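PDB 1V30: putative gamma-glutamylcyclotransferase PH0828 from Pyrococcus horikoshii, which probably acts as an acyltransferase of the gamma-glutamylcyclotransferase family, although its reaction and substrate remain to be established. Local coordinates for residues A[30-41]-A[52-63]. Sequence-based numbering, arbitrary orientation.
Sequences KFLGEDWIEGYQ and KGKGKLKVEVYE
Ile37, Val59 and Leu57 form the apolar centre of this antiparallel pairing, in which strand 30-37 edges a three-stranded sheet and 56-63 is its middle strand. Ile37 CG1 lies 3.8 Å from Val59 CG1, and Leu57 CB meets Tyr40 CB once the chain has bent at Glu38 and Gly39; Val86 covers Ile37 and Tyr40 from strand 81-86. Leu57 also touches Tyr13, which probably binds substrate, as in related enzymes. A classic beta bulge sets Leu32 and Gly33 against the single residue Val61: Leu32 N donates to Val61 O and Val61 N to Gly33 O, both at 2.8 Å.

On the opposite side of the sheet, the Trp36 ring is sandwiched: Lys58 CB lies 3.8 Å from the six-membered-ring centroid over one face, and Lys56 CE sits over the other. With CG of Lys56 between its backbone N and carbonyl carbon (chi1 65°), the chain runs across that second face, and NZ makes a cation-pi contact 4.8 Å from the same centroid, 18° off the normal. A serine in place of Trp36 would probably strip both lysine chains of their shared apolar surface and leave the Lys56 ammonium without its aromatic partner.

Farther out, Glu34 OE1 salt-bridges Lys58 NZ, and buried Glu60 pairs with Arg17. At the far end Lys30 NZ forms a salt bridge with Glu63 OE2, an unusually short 2.5 Å, approaching from above the carboxylate plane, 71° out of it.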
loop_
_atom_site.group_PDB
_atom_site.type_symbol
_atom_site.label_atom_id
_atom_site.label_comp_id
_atom_site.label_asym_id
_atom_site.label_seq_id
_atom_site.Cartn_x
_atom_site.Cartn_y
_atom_site.Cartn_z
ATOM N N LYS A 30 -0.587 0.893 -15.171
ATOM C CA LYS A 30 0.799 0.707 -15.579
ATOM C C LYS A 30 1.723 0.673 -14.366
ATOM O O LYS A 30 1.781 1.629 -13.591
ATOM C CB LYS A 30 1.240 1.830 -16.524
ATOM C CG LYS A 30 2.704 1.729 -16.954
ATOM C CD LYS A 30 3.075 2.732 -18.045
ATOM C CE LYS A 30 2.897 4.175 -17.598
ATOM N NZ LYS A 30 1.464 4.544 -17.439
ATOM N N PHE A 31 2.432 -0.440 -14.205
ATOM C CA PHE A 31 3.370 -0.612 -13.104
ATOM C C PHE A 31 4.669 0.107 -13.452
ATOM O O PHE A 31 5.291 -0.185 -14.477
ATOM C CB PHE A 31 3.642 -2.106 -12.876
ATOM C CG PHE A 31 4.685 -2.388 -11.828
ATOM C CD1 PHE A 31 4.504 -1.977 -10.511
ATOM C CD2 PHE A 31 5.840 -3.099 -12.153
ATOM C CE1 PHE A 31 5.455 -2.268 -9.534
ATOM C CE2 PHE A 31 6.800 -3.397 -11.184
ATOM C CZ PHE A 31 6.608 -2.984 -9.873
ATOM N N LEU A 32 5.073 1.052 -12.610
ATOM C CA LEU A 32 6.304 1.796 -12.846
ATOM C C LEU A 32 7.484 1.124 -12.152
ATOM O O LEU A 32 8.614 1.172 -12.637
ATOM C CB LEU A 32 6.174 3.233 -12.334
ATOM C CG LEU A 32 5.082 4.130 -12.926
ATOM C CD1 LEU A 32 5.200 5.518 -12.309
ATOM C CD2 LEU A 32 5.219 4.208 -14.443
ATOM N N GLY A 33 7.212 0.495 -11.015
ATOM C CA GLY A 33 8.259 -0.165 -10.259
ATOM C C GLY A 33 8.005 -0.015 -8.774
ATOM O O GLY A 33 7.069 0.676 -8.364
ATOM N N GLU A 34 8.828 -0.666 -7.963
ATOM C CA GLU A 34 8.685 -0.579 -6.519
ATOM C C GLU A 34 9.604 0.514 -6.001
ATOM O O GLU A 34 10.540 0.936 -6.687
ATOM C CB GLU A 34 9.049 -1.914 -5.862
ATOM C CG GLU A 34 8.202 -3.087 -6.338
ATOM C CD GLU A 34 8.532 -4.388 -5.622
ATOM O OE1 GLU A 34 9.715 -4.603 -5.296
ATOM O OE2 GLU A 34 7.610 -5.199 -5.394
ATOM N N ASP A 35 9.329 0.985 -4.793
ATOM C CA ASP A 35 10.143 2.016 -4.181
ATOM C C ASP A 35 9.956 1.921 -2.675
ATOM O O ASP A 35 9.175 1.096 -2.190
ATOM C CB ASP A 35 9.708 3.392 -4.697
ATOM C CG ASP A 35 10.719 4.485 -4.395
ATOM O OD1 ASP A 35 11.858 4.172 -3.984
ATOM O OD2 ASP A 35 10.368 5.670 -4.587
ATOM N N TRP A 36 10.690 2.746 -1.938
ATOM C CA TRP A 36 10.587 2.774 -0.488
ATOM C C TRP A 36 10.245 4.190 -0.045
ATOM O O TRP A 36 10.870 5.158 -0.486
ATOM C CB TRP A 36 11.900 2.340 0.171
ATOM C CG TRP A 36 12.235 0.892 -0.009
ATOM C CD1 TRP A 36 12.925 0.333 -1.042
ATOM C CD2 TRP A 36 11.894 -0.185 0.877
ATOM N NE1 TRP A 36 13.041 -1.025 -0.855
ATOM C CE2 TRP A 36 12.416 -1.369 0.315
ATOM C CE3 TRP A 36 11.199 -0.261 2.093
ATOM C CZ2 TRP A 36 12.265 -2.622 0.927
ATOM C CZ3 TRP A 36 11.048 -1.505 2.702
ATOM C CH2 TRP A 36 11.580 -2.669 2.116
ATOM N N ILE A 37 9.241 4.306 0.814
ATOM C CA ILE A 37 8.821 5.604 1.322
ATOM C C ILE A 37 9.357 5.764 2.741
ATOM O O ILE A 37 9.071 4.953 3.622
ATOM C CB ILE A 37 7.278 5.725 1.355
ATOM C CG1 ILE A 37 6.687 5.296 0.005
ATOM C CG2 ILE A 37 6.876 7.162 1.675
ATOM C CD1 ILE A 37 7.174 6.106 -1.181
ATOM N N GLU A 38 10.150 6.807 2.958
ATOM C CA GLU A 38 10.715 7.067 4.272
ATOM C C GLU A 38 9.677 7.738 5.165
ATOM O O GLU A 38 8.819 8.473 4.681
ATOM C CB GLU A 38 11.947 7.972 4.144
ATOM C CG GLU A 38 13.162 7.287 3.538
ATOM C CD GLU A 38 13.797 6.282 4.485
ATOM O OE1 GLU A 38 14.655 5.494 4.033
ATOM O OE2 GLU A 38 13.446 6.286 5.684
ATOM N N GLY A 39 9.748 7.471 6.465
ATOM C CA GLY A 39 8.822 8.087 7.398
ATOM C C GLY A 39 7.511 7.362 7.633
ATOM O O GLY A 39 6.548 7.961 8.113
ATOM N N TYR A 40 7.461 6.075 7.300
ATOM C CA TYR A 40 6.246 5.294 7.501
ATOM C C TYR A 40 6.514 3.928 8.115
ATOM O O TYR A 40 7.548 3.311 7.868
ATOM C CB TYR A 40 5.493 5.096 6.181
ATOM C CG TYR A 40 4.582 6.242 5.806
ATOM C CD1 TYR A 40 5.048 7.313 5.045
ATOM C CD2 TYR A 40 3.258 6.265 6.236
ATOM C CE1 TYR A 40 4.210 8.385 4.724
ATOM C CE2 TYR A 40 2.415 7.328 5.924
ATOM C CZ TYR A 40 2.897 8.383 5.170
ATOM O OH TYR A 40 2.062 9.435 4.877
ATOM N N GLN A 41 5.560 3.469 8.918
ATOM C CA GLN A 41 5.635 2.160 9.548
ATOM C C GLN A 41 4.445 1.356 9.047
ATOM O O GLN A 41 3.409 1.924 8.696
ATOM C CB GLN A 41 5.573 2.284 11.067
ATOM C CG GLN A 41 6.664 3.150 11.658
ATOM C CD GLN A 41 6.659 3.111 13.164
ATOM O OE1 GLN A 41 5.598 3.087 13.788
ATOM N NE2 GLN A 41 7.845 3.117 13.762
ATOM N N LYS A 52 2.524 7.299 9.840
ATOM C CA LYS A 52 3.793 7.998 9.949
ATOM C C LYS A 52 4.566 7.511 11.161
ATOM O O LYS A 52 3.994 7.267 12.221
ATOM C CB LYS A 52 3.568 9.504 10.054
ATOM C CG LYS A 52 2.960 10.111 8.811
ATOM C CD LYS A 52 2.987 11.624 8.879
ATOM C CE LYS A 52 2.333 12.230 7.659
ATOM N NZ LYS A 52 0.890 11.889 7.615
ATOM N N GLY A 53 5.874 7.369 10.986
ATOM C CA GLY A 53 6.727 6.912 12.063
ATOM C C GLY A 53 8.103 6.564 11.535
ATOM O O GLY A 53 8.331 6.548 10.327
ATOM N N LYS A 54 9.024 6.288 12.449
ATOM C CA LYS A 54 10.391 5.929 12.096
ATOM C C LYS A 54 10.439 4.631 11.294
ATOM O O LYS A 54 9.963 3.595 11.760
ATOM C CB LYS A 54 11.226 5.774 13.370
ATOM C CG LYS A 54 11.730 7.080 13.964
ATOM C CD LYS A 54 13.034 7.508 13.306
ATOM C CE LYS A 54 14.141 6.494 13.574
ATOM N NZ LYS A 54 15.413 6.843 12.878
ATOM N N GLY A 55 11.013 4.692 10.095
ATOM C CA GLY A 55 11.120 3.505 9.262
ATOM C C GLY A 55 10.835 3.742 7.790
ATOM O O GLY A 55 10.527 4.863 7.382
ATOM N N LYS A 56 10.957 2.691 6.983
ATOM C CA LYS A 56 10.678 2.809 5.556
ATOM C C LYS A 56 9.635 1.791 5.122
ATOM O O LYS A 56 9.581 0.669 5.627
ATOM C CB LYS A 56 11.957 2.671 4.720
ATOM C CG LYS A 56 12.645 1.325 4.770
ATOM C CD LYS A 56 13.842 1.314 3.828
ATOM C CE LYS A 56 14.461 -0.073 3.726
ATOM N NZ LYS A 56 14.895 -0.594 5.049
ATOM N N LEU A 57 8.818 2.200 4.164
ATOM C CA LEU A 57 7.722 1.386 3.668
ATOM C C LEU A 57 7.873 0.996 2.201
ATOM O O LEU A 57 8.105 1.851 1.345
ATOM C CB LEU A 57 6.427 2.177 3.862
ATOM C CG LEU A 57 5.120 1.604 3.323
ATOM C CD1 LEU A 57 4.583 0.548 4.284
ATOM C CD2 LEU A 57 4.119 2.742 3.151
ATOM N N LYS A 58 7.736 -0.294 1.906
ATOM C CA LYS A 58 7.841 -0.751 0.529
ATOM C C LYS A 58 6.513 -0.548 -0.190
ATOM O O LYS A 58 5.451 -0.932 0.314
ATOM C CB LYS A 58 8.223 -2.234 0.473
ATOM C CG LYS A 58 8.541 -2.729 -0.930
ATOM C CD LYS A 58 8.694 -4.238 -0.943
ATOM C CE LYS A 58 9.275 -4.746 -2.251
ATOM N NZ LYS A 58 10.753 -4.568 -2.317
ATOM N N VAL A 59 6.579 0.060 -1.367
ATOM C CA VAL A 59 5.392 0.300 -2.169
ATOM C C VAL A 59 5.618 -0.098 -3.616
ATOM O O VAL A 59 6.756 -0.245 -4.073
ATOM C CB VAL A 59 4.988 1.802 -2.182
ATOM C CG1 VAL A 59 4.586 2.253 -0.794
ATOM C CG2 VAL A 59 6.140 2.653 -2.729
ATOM N N GLU A 60 4.509 -0.294 -4.317
ATOM C CA GLU A 60 4.506 -0.572 -5.743
ATOM C C GLU A 60 3.883 0.705 -6.289
ATOM O O GLU A 60 2.832 1.138 -5.807
ATOM C CB GLU A 60 3.615 -1.767 -6.069
ATOM C CG GLU A 60 4.261 -3.107 -5.784
ATOM C CD GLU A 60 3.287 -4.263 -5.881
ATOM O OE1 GLU A 60 2.270 -4.148 -6.593
ATOM O OE2 GLU A 60 3.556 -5.298 -5.242
ATOM N N VAL A 61 4.527 1.321 -7.272
ATOM C CA VAL A 61 4.015 2.561 -7.840
ATOM C C VAL A 61 3.361 2.319 -9.195
ATOM O O VAL A 61 3.944 1.676 -10.075
ATOM C CB VAL A 61 5.142 3.604 -7.988
ATOM C CG1 VAL A 61 4.564 4.935 -8.455
ATOM C CG2 VAL A 61 5.860 3.778 -6.660
ATOM N N TYR A 62 2.146 2.839 -9.351
ATOM C CA TYR A 62 1.381 2.680 -10.582
ATOM C C TYR A 62 0.849 3.993 -11.120
ATOM O O TYR A 62 0.703 4.976 -10.386
ATOM C CB TYR A 62 0.159 1.783 -10.362
ATOM C CG TYR A 62 0.448 0.357 -9.983
ATOM C CD1 TYR A 62 0.773 0.016 -8.672
ATOM C CD2 TYR A 62 0.407 -0.653 -10.940
ATOM C CE1 TYR A 62 1.049 -1.299 -8.321
ATOM C CE2 TYR A 62 0.681 -1.970 -10.603
ATOM C CZ TYR A 62 1.002 -2.286 -9.294
ATOM O OH TYR A 62 1.288 -3.585 -8.954
ATOM N N GLU A 63 0.555 3.993 -12.415
ATOM C CA GLU A 63 -0.057 5.134 -13.076
ATOM C C GLU A 63 -1.438 4.591 -13.416
ATOM O O GLU A 63 -1.551 3.556 -14.077
ATOM C CB GLU A 63 0.667 5.503 -14.376
ATOM C CG GLU A 63 2.064 6.071 -14.215
ATOM C CD GLU A 63 2.580 6.689 -15.504
ATOM O OE1 GLU A 63 3.787 7.001 -15.582
ATOM O OE2 GLU A 63 1.775 6.869 -16.441
HETATM O O HOH W 1 8.610 0.780 8.295
HETATM O O HOH W 2 3.962 5.214 14.233
#